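PDB 3LZD: 2-(3-amino-3-carboxypropyl)histidine synthase from Pyrococcus horikoshii, which catalyses the first step of diphthamide biosynthesis, transferring a 3-amino-3-carboxypropyl group from S-adenosyl-L-methionine to a histidine of translation elongation factor 2. Local coordinates for residues Lys284-Leu289 against Lys342-Leu347. Numbering follows the deposited sequence.
Sequences KRIVKL and KEVEIL
Arg285 reaches across to Glu345 and grips one carboxylate oxygen with both terminal nitrogens. Arg285 NH2 lies 3.1 Å and Arg285 NH1 3.2 Å from Glu345 OE2, so the salt bridge is forked onto a single acceptor. Neither bond is straight (144° and 139° at the hydrogen, respectively). OE2 sits at the guanidinium edge, near its plane. It receives NH1 nearly end-on, whereas NH2 comes from the syn side, above the carboxylate plane. The two flat groups are steeply inclined, 63° apart. Arginine suits this place because its long chain, bent at chi2 and chi3, spans segment axes 11.1 Å apart at their closest; Glu345 meets it with a chain extended beyond CG.

Beneath the ion pair the contact is apolar. Ile286 CG2 faces Val344 CG1 at 4.3 Å, two beta-branched side chains in van der Waals contact between nearly parallel segments, while Ile286 CD1, from the next residue of the same helix, lies over one face of the Arg285 guanidinium, offset toward its rim. Leu289 CD2 brushes the aliphatic CG of Glu345 at 4.5 Å and also packs on Leu348 and Leu350.

Further partners position the charges. Glu282, one turn earlier, also binds Arg285 NH2, and Arg351 takes Glu345 OE1, so each carboxylate oxygen of Glu345 has an arginine partner. Ile286 meanwhile rests on Val269 of strand 266-272, which ties helix 280-292 to the parallel sheet, and helix 341-347 follows that sheet's edge strand 338-339.

Far from the iron-sulfur cluster, this is structural packing: two arginines around buried Glu345 would favour its ionised form, and the charged pair borders a small hydrophobic seam.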
loop_
_atom_site.group_PDB
_atom_site.type_symbol
_atom_site.label_atom_id
_atom_site.label_comp_id
_atom_site.label_asym_id
_atom_site.label_seq_id
_atom_site.Cartn_x
_atom_site.Cartn_y
_atom_site.Cartn_z
ATOM N N LYS A 284 -14.266 -7.517 -13.982
ATOM C CA LYS A 284 -14.206 -8.586 -14.974
ATOM C C LYS A 284 -15.200 -8.319 -16.103
ATOM O O LYS A 284 -14.894 -8.544 -17.273
ATOM C CB LYS A 284 -14.531 -9.939 -14.326
ATOM C CG LYS A 284 -13.392 -10.551 -13.533
ATOM C CD LYS A 284 -13.827 -11.855 -12.901
ATOM C CE LYS A 284 -12.669 -12.566 -12.234
ATOM N NZ LYS A 284 -13.116 -13.810 -11.543
ATOM N N ARG A 285 -16.388 -7.841 -15.738
ATOM C CA ARG A 285 -17.435 -7.540 -16.705
ATOM C C ARG A 285 -16.925 -6.476 -17.673
ATOM O O ARG A 285 -17.101 -6.599 -18.886
ATOM C CB ARG A 285 -18.684 -7.040 -15.975
ATOM C CG ARG A 285 -20.005 -7.471 -16.587
ATOM C CD ARG A 285 -20.712 -6.319 -17.278
ATOM N NE ARG A 285 -20.865 -5.164 -16.399
ATOM C CZ ARG A 285 -21.403 -4.011 -16.775
ATOM N NH1 ARG A 285 -21.850 -3.862 -18.014
ATOM N NH2 ARG A 285 -21.474 -3.000 -15.923
ATOM N N ILE A 286 -16.281 -5.442 -17.135
ATOM C CA ILE A 286 -15.739 -4.359 -17.959
ATOM C C ILE A 286 -14.607 -4.844 -18.866
ATOM O O ILE A 286 -14.438 -4.355 -19.980
ATOM C CB ILE A 286 -15.219 -3.194 -17.077
ATOM C CG1 ILE A 286 -16.396 -2.540 -16.356
ATOM C CG2 ILE A 286 -14.463 -2.167 -17.919
ATOM C CD1 ILE A 286 -17.520 -2.110 -17.272
ATOM N N VAL A 287 -13.824 -5.800 -18.390
ATOM C CA VAL A 287 -12.735 -6.330 -19.204
ATOM C C VAL A 287 -13.366 -7.070 -20.382
ATOM O O VAL A 287 -12.929 -6.932 -21.520
ATOM C CB VAL A 287 -11.854 -7.305 -18.391
ATOM C CG1 VAL A 287 -10.903 -8.085 -19.317
ATOM C CG2 VAL A 287 -11.050 -6.526 -17.366
ATOM N N LYS A 288 -14.414 -7.835 -20.101
ATOM C CA LYS A 288 -15.096 -8.597 -21.139
ATOM C C LYS A 288 -15.753 -7.659 -22.143
ATOM O O LYS A 288 -15.667 -7.871 -23.347
ATOM C CB LYS A 288 -16.145 -9.529 -20.516
ATOM N N LEU A 289 -16.388 -6.606 -21.645
ATOM C CA LEU A 289 -17.055 -5.655 -22.523
ATOM C C LEU A 289 -16.093 -4.947 -23.466
ATOM O O LEU A 289 -16.381 -4.798 -24.655
ATOM C CB LEU A 289 -17.822 -4.616 -21.713
ATOM C CG LEU A 289 -18.719 -3.713 -22.563
ATOM C CD1 LEU A 289 -19.902 -4.533 -23.107
ATOM C CD2 LEU A 289 -19.221 -2.540 -21.717
ATOM N N LYS A 342 -19.107 3.331 -15.558
ATOM C CA LYS A 342 -20.219 3.944 -16.262
ATOM C C LYS A 342 -19.772 4.766 -17.456
ATOM O O LYS A 342 -20.459 4.826 -18.477
ATOM C CB LYS A 342 -21.031 4.823 -15.306
ATOM C CG LYS A 342 -22.151 4.089 -14.561
ATOM C CD LYS A 342 -21.614 2.961 -13.699
ATOM C CE LYS A 342 -22.722 2.321 -12.871
ATOM N NZ LYS A 342 -23.817 1.755 -13.712
ATOM N N GLU A 343 -18.620 5.402 -17.327
ATOM C CA GLU A 343 -18.092 6.210 -18.408
ATOM C C GLU A 343 -17.604 5.320 -19.544
ATOM O O GLU A 343 -17.675 5.703 -20.713
ATOM C CB GLU A 343 -16.968 7.091 -17.884
ATOM C CG GLU A 343 -17.426 7.958 -16.720
ATOM C CD GLU A 343 -16.353 8.904 -16.224
ATOM O OE1 GLU A 343 -15.188 8.475 -16.126
ATOM O OE2 GLU A 343 -16.683 10.072 -15.918
ATOM N N VAL A 344 -17.121 4.128 -19.209
ATOM C CA VAL A 344 -16.652 3.197 -20.229
ATOM C C VAL A 344 -17.813 2.857 -21.151
ATOM O O VAL A 344 -17.678 2.857 -22.379
ATOM C CB VAL A 344 -16.122 1.889 -19.603
ATOM C CG1 VAL A 344 -16.260 0.739 -20.581
ATOM C CG2 VAL A 344 -14.672 2.060 -19.233
ATOM N N GLU A 345 -18.954 2.565 -20.536
ATOM C CA GLU A 345 -20.165 2.213 -21.261
ATOM C C GLU A 345 -20.578 3.346 -22.207
ATOM O O GLU A 345 -21.101 3.095 -23.288
ATOM C CB GLU A 345 -21.269 1.872 -20.258
ATOM C CG GLU A 345 -20.795 0.842 -19.225
ATOM C CD GLU A 345 -21.829 0.515 -18.153
ATOM O OE1 GLU A 345 -22.428 1.456 -17.583
ATOM O OE2 GLU A 345 -22.025 -0.688 -17.868
ATOM N N ILE A 346 -20.326 4.590 -21.816
ATOM C CA ILE A 346 -20.654 5.712 -22.686
ATOM C C ILE A 346 -19.668 5.706 -23.842
ATOM O O ILE A 346 -20.060 5.853 -24.997
ATOM C CB ILE A 346 -20.545 7.066 -21.957
ATOM C CG1 ILE A 346 -21.705 7.233 -20.982
ATOM C CG2 ILE A 346 -20.542 8.201 -22.957
ATOM C CD1 ILE A 346 -21.683 8.559 -20.239
ATOM N N LEU A 347 -18.386 5.520 -23.531
ATOM C CA LEU A 347 -17.348 5.499 -24.559
ATOM C C LEU A 347 -17.606 4.413 -25.603
ATOM O O LEU A 347 -17.460 4.646 -26.803
ATOM C CB LEU A 347 -15.967 5.298 -23.927
ATOM C CG LEU A 347 -14.758 5.211 -24.872
ATOM C CD1 LEU A 347 -13.491 5.610 -24.141
ATOM C CD2 LEU A 347 -14.624 3.801 -25.417
#